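Phospholipase A1 (Streptomyces albidoflavus, PDB 4HYQ) probably hydrolyses the sn-1 acyl ester bond of glycerophospholipids, acting as a GDSL-like lipase of the SGNH hydrolase clan. Local coordinates at residues V6-S11 and S74-T79; N136-G141 and P230-K235; P143-L148 and T162-A167. One frame throughout, in Å; residues are numbered along the deposited sequence.

The three contacts lie progressively farther from the centre of the chain of an SGNH hydrolase. Contact 1 pairs strands 4-9 and 73-79 in the five-stranded parallel sheet; contact 2 lays the C-terminal helix 221-235 on strand 136-140, the neighbour of strand 73-79. Their centres are about 9 Å apart. Contact 3 begins just beyond strand 136-140, where a loop meets helix 158-181, its centre about 24 Å from that of contact 1 and 22 Å from that of contact 2. Contact 1 closes first along the chain; contact 3 then falls between the segments of contact 2. Contacts 1 and 2 thus build the sheet core, while contact 3 probably fixes a loop leading away from it.

Contact 1: V6-S11 and S74-T79; sequences VALGDS and SLVSLT
The GDSL motif, here GDSY, leaves strand 4-9 where G9 and D10 meet T79 of the parallel neighbour. Ladder bonds join V6 N to L75 O (2.9 Å), S77 N to V6 O (3.1 Å) and L8 N to S77 O (2.9 Å). The regular bonding lapses at T79 N, 3.6 Å from L8 O and without a partner, and resumes with D10 N to T79 O (3.0 Å). A water bridges L8 O to S77 OG, which also bonds Y5 OH. A beta carbon on G9 would collide with T79 O. With CG set between its backbone N and carbonyl carbon (chi1 55°), D10 turns OD1 to T79 OG1, 2.8 Å away, which donates from above the carboxylate plane and also bonds S13 OG. OD1 also caps Y12 N, while OD2 meets Y142 OH. Cutting the side chain back to an alanine is likely to deprive T79 OG1, Y12 N and Y142 OH of their common carboxylate and loosen the helix start at S11, which bonds H218. L8 CD1 packs on V76 CG1 (3.6 Å). Helix 117-131 covers L8 and L78, helix 35-43 A7, S77 and T79; strands 47-50 and 136-140 flank the pair.

Contact 2: N136-G141 and P230-K235; sequences NVVVLG and PVLNSK
V138 and L140 of the strand pack against V231 and L232 on the C-terminal helix. L232 reaches over with CD1 to lie 4.1 Å from V138 CB. V231, one turn before K235, offers CG1 to L140 CD2 at 4.0 Å, the two side chains sliding past each other in opposite directions. I189 presses on both L140 and V231, and Y35 and W39 close on L232, so this part is well enclosed. Such a helix laid on a parallel sheet forms one outer layer of the three-layer alpha/beta/alpha fold of SGNH hydrolases; here helix and strand run 150° apart, their axes 9.3 Å from each other. The polar edge of the contact faces solvent, with N136 partly exposed and K235 exposed. N136, its CG anti to the backbone N (chi1 173°), extends its amide to the backbone of K235, where ND2 donates to K235 O at 2.9 Å, in the amide plane and on a carbonyl lone pair. The same nitrogen also bonds A236 O. K235 sets its CB 3.8 Å from V138 CG1, the side chains crossing at about a right angle, then bends at chi2, and its ammonium end leads away from the strand.

Contact 3: P143-L148 and T162-A167; sequences PRFYKL and TAINGA
N165 reaches from helix 158-181 to the loop and pairs with the backbone N and O of Y146. Its amide is placed by two torsions: CG stands beside the backbone N (chi1 -85°), and OD1 eclipses CA (chi2 -2°). OD1 then accepts Y146 N at 3.1 Å, nearly straight and on a lone pair, while ND2 donates to Y146 O at 2.9 Å, rising 41° above that carbonyl plane. The two bonds hold the amide against turning over. F145 N makes a weaker, bent bond to OD1, 3.3 Å long, and gives a shorter one to a water 2.7 Å away; that water in turn reaches OD1 and I164 O weakly.

I164 divides its branches between two aromatic rings. CG2, anti to the backbone N, meets F145 CD2 at 3.7 Å, whereas CD1, carried outward on CG1, lies 4.2 Å from Y146 CE1. The Y146 ring presents its edge to N165 OD1, and its hydroxyl bonds Y217 OH; Y217 also stacks with F145. At the outer end, L148 lies against the helix at T162 and N165: CD2 is 3.9 Å from N165 ND2, and CD1 touches T162 OG1, which bonds E158 O within its own helix. R144 runs extended past the amide with its CB against OD1, and its guanidinium group forms a salt bridge with D169.

F145 also touches M91 and Y12, and a bound pentaethylene glycol, probably from the crystallisation liquor, lies about 4 Å from its side chain. The arrangement is a helix side chain pinning an irregular loop by its main chain just after a core strand, consistent with the SGNH fold, in which loops after the parallel strands border the active site.

Contact 1: V6-S11 and S74-T79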
ATOM      1  N   VAL A   6       1.095  14.107   7.808  1.00  8.78           N
ATOM      2  CA  VAL A   6       0.070  13.148   8.220  1.00  9.29           C
ATOM      3  C   VAL A   6       0.218  11.937   7.299  1.00  9.71           C
ATOM      4  O   VAL A   6       0.196  12.070   6.078  1.00  9.19           O
ATOM      5  CB  VAL A   6      -1.361  13.739   8.101  1.00  8.96           C
ATOM      6  CG1 VAL A   6      -2.406  12.692   8.474  1.00 10.32           C
ATOM      7  CG2 VAL A   6      -1.506  14.944   9.051  1.00 10.58           C
ATOM      8  N   ALA A   7       0.400  10.759   7.896  1.00  9.03           N
ATOM      9  CA  ALA A   7       0.558   9.515   7.137  1.00  8.07           C
ATOM     10  C   ALA A   7      -0.702   8.659   7.265  1.00 10.12           C
ATOM     11  O   ALA A   7      -1.016   8.121   8.333  1.00  9.86           O
ATOM     12  CB  ALA A   7       1.790   8.744   7.644  1.00  9.18           C
ATOM     13  N   LEU A   8      -1.406   8.533   6.148  1.00  8.43           N
ATOM     14  CA  LEU A   8      -2.669   7.800   6.064  1.00  9.31           C
ATOM     15  C   LEU A   8      -2.529   6.473   5.350  1.00  9.40           C
ATOM     16  O   LEU A   8      -1.556   6.228   4.638  1.00  9.11           O
ATOM     17  CB  LEU A   8      -3.675   8.603   5.234  1.00  9.69           C
ATOM     18  CG  LEU A   8      -3.902  10.078   5.558  1.00  9.27           C
ATOM     19  CD1 LEU A   8      -4.722  10.743   4.432  1.00  9.59           C
ATOM     20  CD2 LEU A   8      -4.642  10.178   6.894  1.00  9.58           C
ATOM     21  N   GLY A   9      -3.532   5.624   5.511  1.00  9.10           N
ATOM     22  CA  GLY A   9      -3.508   4.402   4.741  1.00  9.36           C
ATOM     23  C   GLY A   9      -3.722   3.071   5.406  1.00  8.51           C
ATOM     24  O   GLY A   9      -4.240   2.969   6.524  1.00  6.96           O
ATOM     25  N   ASP A  10      -3.323   2.047   4.666  1.00  8.09           N
ATOM     26  CA  ASP A  10      -3.458   0.671   5.116  1.00  7.03           C
ATOM     27  C   ASP A  10      -2.146   0.057   5.603  1.00  6.79           C
ATOM     28  O   ASP A  10      -1.211   0.765   5.981  1.00  6.60           O
ATOM     29  CB  ASP A  10      -4.088  -0.205   4.012  1.00  7.07           C
ATOM     30  CG  ASP A  10      -3.323  -0.141   2.687  1.00  9.63           C
ATOM     31  OD1 ASP A  10      -2.100   0.147   2.696  1.00  8.45           O
ATOM     32  OD2 ASP A  10      -3.954  -0.405   1.636  1.00  9.66           O
ATOM     33  N   SER A  11      -2.103  -1.269   5.602  1.00  7.41           N
ATOM     34  CA  SER A  11      -0.949  -2.029   6.080  1.00  6.55           C
ATOM     35  C   SER A  11       0.369  -1.732   5.377  1.00  8.17           C
ATOM     36  O   SER A  11       1.429  -1.909   5.970  1.00  7.57           O
ATOM     37  CB  SER A  11      -1.254  -3.520   5.958  1.00  9.25           C
ATOM     38  OG  SER A  11      -1.599  -3.840   4.614  1.00 10.12           O
ATOM     39  N   SER A  74       1.450  20.115   5.752  1.00 13.03           N
ATOM     40  CA  SER A  74       2.200  20.397   4.536  1.00 14.65           C
ATOM     41  C   SER A  74       2.494  19.147   3.704  1.00 13.46           C
ATOM     42  O   SER A  74       2.836  19.256   2.530  1.00 13.90           O
ATOM     43  CB  SER A  74       3.516  21.102   4.872  1.00 15.29           C
ATOM     44  OG  SER A  74       4.386  20.260   5.610  1.00 18.71           O
ATOM     45  N   LEU A  75       2.361  17.967   4.311  1.00 11.78           N
ATOM     46  CA  LEU A  75       2.638  16.722   3.601  1.00 10.45           C
ATOM     47  C   LEU A  75       1.680  15.631   4.049  1.00 11.29           C
ATOM     48  O   LEU A  75       1.418  15.485   5.248  1.00  9.64           O
ATOM     49  CB  LEU A  75       4.081  16.258   3.867  1.00 10.71           C
ATOM     50  CG  LEU A  75       4.527  14.929   3.217  1.00 12.45           C
ATOM     51  CD1 LEU A  75       4.483  15.062   1.693  1.00 12.93           C
ATOM     52  CD2 LEU A  75       5.937  14.547   3.672  1.00 12.56           C
ATOM     53  N   VAL A  76       1.149  14.894   3.080  1.00 10.20           N
ATOM     54  CA  VAL A  76       0.259  13.774   3.360  1.00 11.16           C
ATOM     55  C   VAL A  76       0.709  12.601   2.488  1.00 11.37           C
ATOM     56  O   VAL A  76       0.969  12.774   1.295  1.00 11.84           O
ATOM     57  CB  VAL A  76      -1.225  14.085   3.000  1.00  9.87           C
ATOM     58  CG1 VAL A  76      -2.086  12.820   3.189  1.00  9.90           C
ATOM     59  CG2 VAL A  76      -1.772  15.208   3.881  1.00 10.59           C
ATOM     60  N   SER A  77       0.824  11.413   3.078  1.00  9.27           N
ATOM     61  CA  SER A  77       1.169  10.231   2.282  1.00  8.95           C
ATOM     62  C   SER A  77      -0.024   9.303   2.444  1.00  9.39           C
ATOM     63  O   SER A  77      -0.741   9.375   3.456  1.00  8.17           O
ATOM     64  CB  SER A  77       2.453   9.553   2.779  1.00  9.11           C
ATOM     65  OG  SER A  77       2.411   9.235   4.166  1.00  9.77           O
ATOM     66  N   LEU A  78      -0.244   8.445   1.455  1.00  8.14           N
ATOM     67  CA  LEU A  78      -1.381   7.541   1.493  1.00 10.11           C
ATOM     68  C   LEU A  78      -1.250   6.293   0.639  1.00  8.96           C
ATOM     69  O   LEU A  78      -0.769   6.366  -0.492  1.00  9.65           O
ATOM     70  CB  LEU A  78      -2.640   8.283   1.007  1.00 10.24           C
ATOM     71  CG  LEU A  78      -3.951   7.523   0.733  1.00  9.55           C
ATOM     72  CD1 LEU A  78      -4.587   7.113   2.066  1.00  9.01           C
ATOM     73  CD2 LEU A  78      -4.931   8.419  -0.025  1.00 11.29           C
ATOM     74  N   THR A  79      -1.635   5.142   1.201  1.00  9.77           N
ATOM     75  CA  THR A  79      -1.754   3.914   0.411  1.00  8.08           C
ATOM     76  C   THR A  79      -3.143   3.416   0.777  1.00  9.07           C
ATOM     77  O   THR A  79      -3.456   3.248   1.957  1.00  9.45           O
ATOM     78  CB  THR A  79      -0.710   2.787   0.695  1.00  8.34           C
ATOM     79  OG1 THR A  79      -0.677   2.457   2.092  1.00  9.36           O
ATOM     80  CG2 THR A  79       0.662   3.216   0.209  1.00  7.97           C
TER
HETATM   81  O   HOH W   1       1.160   6.936   4.601  1.00 10.07           O

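Contact 2: N136-G141 and P230-K235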
ATOM      1  N   ASN A 136       1.077  18.873   0.248  1.00 11.58           N
ATOM      2  CA  ASN A 136       1.540  18.154  -0.931  1.00 11.77           C
ATOM      3  C   ASN A 136       1.054  16.746  -0.558  1.00 12.31           C
ATOM      4  O   ASN A 136       1.326  16.281   0.549  1.00 12.37           O
ATOM      5  CB  ASN A 136       3.066  18.195  -1.026  1.00 14.03           C
ATOM      6  CG  ASN A 136       3.602  17.313  -2.134  1.00 13.39           C
ATOM      7  OD1 ASN A 136       3.011  17.229  -3.200  1.00 17.31           O
ATOM      8  ND2 ASN A 136       4.729  16.663  -1.888  1.00 15.27           N
ATOM      9  N   VAL A 137       0.314  16.098  -1.450  1.00  9.74           N
ATOM     10  CA  VAL A 137      -0.217  14.761  -1.180  1.00 11.73           C
ATOM     11  C   VAL A 137       0.460  13.757  -2.097  1.00 11.90           C
ATOM     12  O   VAL A 137       0.466  13.921  -3.322  1.00 11.43           O
ATOM     13  CB  VAL A 137      -1.737  14.708  -1.416  1.00 12.20           C
ATOM     14  CG1 VAL A 137      -2.275  13.308  -1.100  1.00 13.53           C
ATOM     15  CG2 VAL A 137      -2.444  15.742  -0.541  1.00 12.51           C
ATOM     16  N   VAL A 138       1.062  12.738  -1.497  1.00 10.83           N
ATOM     17  CA  VAL A 138       1.750  11.705  -2.250  1.00 10.38           C
ATOM     18  C   VAL A 138       0.966  10.403  -2.078  1.00 11.10           C
ATOM     19  O   VAL A 138       0.818   9.908  -0.951  1.00 10.45           O
ATOM     20  CB  VAL A 138       3.179  11.494  -1.714  1.00 12.03           C
ATOM     21  CG1 VAL A 138       3.887  10.399  -2.507  1.00 11.26           C
ATOM     22  CG2 VAL A 138       3.964  12.802  -1.797  1.00 11.13           C
ATOM     23  N   VAL A 139       0.437   9.870  -3.178  1.00 10.91           N
ATOM     24  CA  VAL A 139      -0.302   8.607  -3.120  1.00 10.53           C
ATOM     25  C   VAL A 139       0.669   7.562  -3.645  1.00 11.49           C
ATOM     26  O   VAL A 139       1.112   7.637  -4.793  1.00 10.10           O
ATOM     27  CB  VAL A 139      -1.571   8.624  -4.021  1.00 10.67           C
ATOM     28  CG1 VAL A 139      -2.308   7.292  -3.917  1.00  8.82           C
ATOM     29  CG2 VAL A 139      -2.503   9.753  -3.601  1.00  9.77           C
ATOM     30  N   LEU A 140       1.027   6.589  -2.806  1.00  9.38           N
ATOM     31  CA  LEU A 140       1.960   5.569  -3.249  1.00 11.00           C
ATOM     32  C   LEU A 140       1.190   4.349  -3.710  1.00 12.02           C
ATOM     33  O   LEU A 140       0.184   3.979  -3.106  1.00 11.33           O
ATOM     34  CB  LEU A 140       2.940   5.198  -2.120  1.00 12.68           C
ATOM     35  CG  LEU A 140       3.888   6.331  -1.689  1.00 14.78           C
ATOM     36  CD1 LEU A 140       3.190   7.194  -0.650  1.00 15.59           C
ATOM     37  CD2 LEU A 140       5.177   5.766  -1.100  1.00 15.84           C
ATOM     38  N   GLY A 141       1.656   3.742  -4.798  1.00  9.64           N
ATOM     39  CA  GLY A 141       0.991   2.566  -5.330  1.00 10.14           C
ATOM     40  C   GLY A 141       1.446   1.323  -4.588  1.00 10.06           C
ATOM     41  O   GLY A 141       2.117   1.415  -3.548  1.00  9.50           O
ATOM     42  N   PRO A 230      12.558   5.743  -0.370  1.00 14.20           N
ATOM     43  CA  PRO A 230      13.128   6.543  -1.463  1.00 14.21           C
ATOM     44  C   PRO A 230      12.045   7.113  -2.376  1.00 14.24           C
ATOM     45  O   PRO A 230      12.176   8.229  -2.881  1.00 13.59           O
ATOM     46  CB  PRO A 230      14.048   5.553  -2.178  1.00 16.13           C
ATOM     47  CG  PRO A 230      14.491   4.639  -1.055  1.00 16.35           C
ATOM     48  CD  PRO A 230      13.176   4.407  -0.322  1.00 14.24           C
ATOM     49  N   VAL A 231      10.965   6.361  -2.571  1.00 13.52           N
ATOM     50  CA  VAL A 231       9.865   6.834  -3.408  1.00 12.77           C
ATOM     51  C   VAL A 231       9.227   8.058  -2.734  1.00 14.22           C
ATOM     52  O   VAL A 231       9.003   9.079  -3.391  1.00 12.85           O
ATOM     53  CB  VAL A 231       8.824   5.709  -3.639  1.00 12.89           C
ATOM     54  CG1 VAL A 231       7.550   6.268  -4.277  1.00 14.04           C
ATOM     55  CG2 VAL A 231       9.437   4.636  -4.548  1.00 12.66           C
ATOM     56  N   LEU A 232       8.946   7.977  -1.433  1.00 12.15           N
ATOM     57  CA  LEU A 232       8.382   9.146  -0.756  1.00 12.91           C
ATOM     58  C   LEU A 232       9.364  10.318  -0.795  1.00 14.07           C
ATOM     59  O   LEU A 232       8.947  11.457  -1.011  1.00 14.98           O
ATOM     60  CB  LEU A 232       7.997   8.850   0.707  1.00 12.67           C
ATOM     61  CG  LEU A 232       7.500  10.086   1.490  1.00 13.01           C
ATOM     62  CD1 LEU A 232       6.240  10.648   0.825  1.00 10.98           C
ATOM     63  CD2 LEU A 232       7.198   9.722   2.946  1.00 12.77           C
ATOM     64  N   ASN A 233      10.652  10.052  -0.574  1.00 14.33           N
ATOM     65  CA  ASN A 233      11.665  11.120  -0.600  1.00 16.67           C
ATOM     66  C   ASN A 233      11.624  11.859  -1.931  1.00 16.32           C
ATOM     67  O   ASN A 233      11.785  13.080  -1.981  1.00 16.78           O
ATOM     68  CB  ASN A 233      13.085  10.567  -0.453  1.00 16.32           C
ATOM     69  CG  ASN A 233      13.409  10.091   0.945  1.00 19.78           C
ATOM     70  OD1 ASN A 233      12.733  10.433   1.907  1.00 21.38           O
ATOM     71  ND2 ASN A 233      14.476   9.303   1.061  1.00 19.55           N
ATOM     72  N   SER A 234      11.418  11.111  -3.008  1.00 17.19           N
ATOM     73  CA  SER A 234      11.390  11.682  -4.352  1.00 18.23           C
ATOM     74  C   SER A 234      10.182  12.561  -4.658  1.00 19.62           C
ATOM     75  O   SER A 234      10.229  13.399  -5.567  1.00 19.61           O
ATOM     76  CB  SER A 234      11.445  10.561  -5.395  1.00 19.03           C
ATOM     77  OG  SER A 234      10.172   9.940  -5.556  1.00 20.30           O
ATOM     78  N   LYS A 235       9.103  12.387  -3.901  1.00 17.27           N
ATOM     79  CA  LYS A 235       7.883  13.138  -4.154  1.00 17.00           C
ATOM     80  C   LYS A 235       7.458  14.117  -3.059  1.00 16.89           C
ATOM     81  O   LYS A 235       6.626  14.993  -3.301  1.00 16.92           O
ATOM     82  CB  LYS A 235       6.731  12.152  -4.403  1.00 16.74           C
ATOM     83  CG  LYS A 235       6.935  11.200  -5.581  1.00 18.78           C
ATOM     84  CD  LYS A 235       7.007  11.965  -6.899  1.00 19.10           C
ATOM     85  CE  LYS A 235       6.953  11.041  -8.106  1.00 21.09           C
ATOM     86  NZ  LYS A 235       7.124  11.829  -9.369  1.00 24.69           N
TER

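Contact 3: P143-L148 and T162-A167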
ATOM      1  N   PRO A 143       3.238  -2.772  -4.789  1.00 12.07           N
ATOM      2  CA  PRO A 143       4.231  -3.473  -5.602  1.00 11.41           C
ATOM      3  C   PRO A 143       3.565  -4.610  -6.363  1.00 13.65           C
ATOM      4  O   PRO A 143       2.423  -4.989  -6.068  1.00 12.82           O
ATOM      5  CB  PRO A 143       5.203  -4.015  -4.554  1.00 13.48           C
ATOM      6  CG  PRO A 143       4.258  -4.367  -3.407  1.00 13.12           C
ATOM      7  CD  PRO A 143       3.340  -3.151  -3.366  1.00 12.53           C
ATOM      8  N   ARG A 144       4.266  -5.123  -7.368  1.00 14.30           N
ATOM      9  CA  ARG A 144       3.799  -6.300  -8.087  1.00 14.58           C
ATOM     10  C   ARG A 144       4.282  -7.351  -7.098  1.00 14.34           C
ATOM     11  O   ARG A 144       5.319  -7.158  -6.466  1.00 15.37           O
ATOM     12  CB  ARG A 144       4.542  -6.470  -9.404  1.00 18.16           C
ATOM     13  CG  ARG A 144       3.934  -5.741 -10.565  1.00 22.95           C
ATOM     14  CD  ARG A 144       4.783  -6.003 -11.799  1.00 27.91           C
ATOM     15  NE  ARG A 144       4.096  -5.617 -13.017  1.00 32.69           N
ATOM     16  CZ  ARG A 144       4.635  -5.682 -14.231  1.00 36.03           C
ATOM     17  NH1 ARG A 144       5.878  -6.121 -14.386  1.00 37.61           N
ATOM     18  NH2 ARG A 144       3.930  -5.304 -15.294  1.00 37.80           N
ATOM     19  N   PHE A 145       3.564  -8.457  -6.948  1.00 13.78           N
ATOM     20  CA  PHE A 145       3.979  -9.446  -5.960  1.00 14.74           C
ATOM     21  C   PHE A 145       5.023 -10.449  -6.428  1.00 14.45           C
ATOM     22  O   PHE A 145       5.849 -10.902  -5.633  1.00 13.80           O
ATOM     23  CB  PHE A 145       2.766 -10.235  -5.443  1.00 14.51           C
ATOM     24  CG  PHE A 145       1.823  -9.440  -4.574  1.00 15.50           C
ATOM     25  CD1 PHE A 145       2.201  -8.217  -4.024  1.00 16.17           C
ATOM     26  CD2 PHE A 145       0.559  -9.952  -4.271  1.00 16.26           C
ATOM     27  CE1 PHE A 145       1.331  -7.511  -3.180  1.00 16.58           C
ATOM     28  CE2 PHE A 145      -0.318  -9.256  -3.431  1.00 17.05           C
ATOM     29  CZ  PHE A 145       0.074  -8.029  -2.881  1.00 18.30           C
ATOM     30  N   TYR A 146       5.002 -10.768  -7.717  1.00 15.06           N
ATOM     31  CA  TYR A 146       5.900 -11.782  -8.243  1.00 16.94           C
ATOM     32  C   TYR A 146       6.818 -11.465  -9.400  1.00 19.69           C
ATOM     33  O   TYR A 146       6.538 -10.611 -10.235  1.00 19.74           O
ATOM     34  CB  TYR A 146       5.092 -13.002  -8.686  1.00 16.11           C
ATOM     35  CG  TYR A 146       4.395 -13.732  -7.579  1.00 15.28           C
ATOM     36  CD1 TYR A 146       3.047 -13.505  -7.309  1.00 15.67           C
ATOM     37  CD2 TYR A 146       5.080 -14.664  -6.811  1.00 15.65           C
ATOM     38  CE1 TYR A 146       2.399 -14.198  -6.294  1.00 16.36           C
ATOM     39  CE2 TYR A 146       4.442 -15.360  -5.792  1.00 15.94           C
ATOM     40  CZ  TYR A 146       3.109 -15.124  -5.543  1.00 17.56           C
ATOM     41  OH  TYR A 146       2.486 -15.836  -4.550  1.00 18.57           O
ATOM     42  N   LYS A 147       7.915 -12.213  -9.431  1.00 22.44           N
ATOM     43  CA  LYS A 147       8.871 -12.160 -10.519  1.00 27.80           C
ATOM     44  C   LYS A 147       8.512 -13.471 -11.209  1.00 30.66           C
ATOM     45  O   LYS A 147       8.434 -14.517 -10.559  1.00 29.65           O
ATOM     46  CB  LYS A 147      10.308 -12.230 -10.010  1.00 30.26           C
ATOM     47  CG  LYS A 147      11.343 -12.063 -11.113  1.00 34.98           C
ATOM     48  CD  LYS A 147      11.229 -10.677 -11.742  1.00 38.36           C
ATOM     49  CE  LYS A 147      12.161 -10.519 -12.935  1.00 40.43           C
ATOM     50  NZ  LYS A 147      11.987  -9.187 -13.585  1.00 41.64           N
ATOM     51  N   LEU A 148       8.238 -13.422 -12.503  1.00 33.29           N
ATOM     52  CA  LEU A 148       7.885 -14.634 -13.225  1.00 36.91           C
ATOM     53  C   LEU A 148       9.193 -15.261 -13.689  1.00 39.82           C
ATOM     54  O   LEU A 148       9.901 -14.695 -14.522  1.00 40.18           O
ATOM     55  CB  LEU A 148       7.001 -14.288 -14.419  1.00 37.64           C
ATOM     56  CG  LEU A 148       5.840 -13.352 -14.068  1.00 38.33           C
ATOM     57  CD1 LEU A 148       5.126 -12.921 -15.342  1.00 39.38           C
ATOM     58  CD2 LEU A 148       4.880 -14.048 -13.111  1.00 37.80           C
ATOM     59  N   THR A 162       0.822 -14.566 -12.849  1.00 17.09           N
ATOM     60  CA  THR A 162       0.549 -13.655 -13.951  1.00 16.52           C
ATOM     61  C   THR A 162      -0.743 -12.889 -13.720  1.00 16.08           C
ATOM     62  O   THR A 162      -0.821 -11.677 -13.948  1.00 16.51           O
ATOM     63  CB  THR A 162       0.446 -14.431 -15.271  1.00 17.14           C
ATOM     64  OG1 THR A 162       1.724 -15.006 -15.573  1.00 19.51           O
ATOM     65  CG2 THR A 162       0.008 -13.526 -16.387  1.00 19.10           C
ATOM     66  N   ALA A 163      -1.757 -13.607 -13.258  1.00 14.19           N
ATOM     67  CA  ALA A 163      -3.056 -13.020 -13.000  1.00 14.10           C
ATOM     68  C   ALA A 163      -2.970 -12.017 -11.861  1.00 14.19           C
ATOM     69  O   ALA A 163      -3.533 -10.928 -11.943  1.00 13.78           O
ATOM     70  CB  ALA A 163      -4.061 -14.117 -12.666  1.00 15.15           C
ATOM     71  N   ILE A 164      -2.249 -12.381 -10.805  1.00 13.07           N
ATOM     72  CA  ILE A 164      -2.099 -11.504  -9.641  1.00 14.04           C
ATOM     73  C   ILE A 164      -1.307 -10.243 -10.001  1.00 12.24           C
ATOM     74  O   ILE A 164      -1.662  -9.135  -9.595  1.00 12.21           O
ATOM     75  CB  ILE A 164      -1.409 -12.270  -8.490  1.00 15.40           C
ATOM     76  CG1 ILE A 164      -2.375 -13.336  -7.962  1.00 18.48           C
ATOM     77  CG2 ILE A 164      -1.001 -11.314  -7.382  1.00 18.40           C
ATOM     78  CD1 ILE A 164      -1.708 -14.397  -7.109  1.00 20.10           C
ATOM     79  N   ASN A 165      -0.231 -10.410 -10.763  1.00 11.36           N
ATOM     80  CA  ASN A 165       0.558  -9.258 -11.181  1.00 12.91           C
ATOM     81  C   ASN A 165      -0.291  -8.345 -12.058  1.00 12.87           C
ATOM     82  O   ASN A 165      -0.189  -7.115 -11.985  1.00 13.04           O
ATOM     83  CB  ASN A 165       1.787  -9.712 -11.958  1.00 13.03           C
ATOM     84  CG  ASN A 165       2.951 -10.067 -11.055  1.00 14.75           C
ATOM     85  OD1 ASN A 165       2.870  -9.938  -9.827  1.00 14.96           O
ATOM     86  ND2 ASN A 165       4.050 -10.512 -11.658  1.00 16.66           N
ATOM     87  N   GLY A 166      -1.130  -8.958 -12.887  1.00 13.20           N
ATOM     88  CA  GLY A 166      -1.987  -8.190 -13.769  1.00 13.70           C
ATOM     89  C   GLY A 166      -2.972  -7.356 -12.979  1.00 15.39           C
ATOM     90  O   GLY A 166      -3.292  -6.228 -13.356  1.00 13.87           O
ATOM     91  N   ALA A 167      -3.466  -7.923 -11.879  1.00 13.63           N
ATOM     92  CA  ALA A 167      -4.401  -7.221 -11.012  1.00 14.53           C
ATOM     93  C   ALA A 167      -3.697  -6.024 -10.361  1.00 14.15           C
ATOM     94  O   ALA A 167      -4.276  -4.938 -10.249  1.00 12.19           O
ATOM     95  CB  ALA A 167      -4.934  -8.168  -9.939  1.00 14.45           C
TER
HETATM   96  O   HOH W   2       0.914  -8.497  -7.536  1.00 33.22           O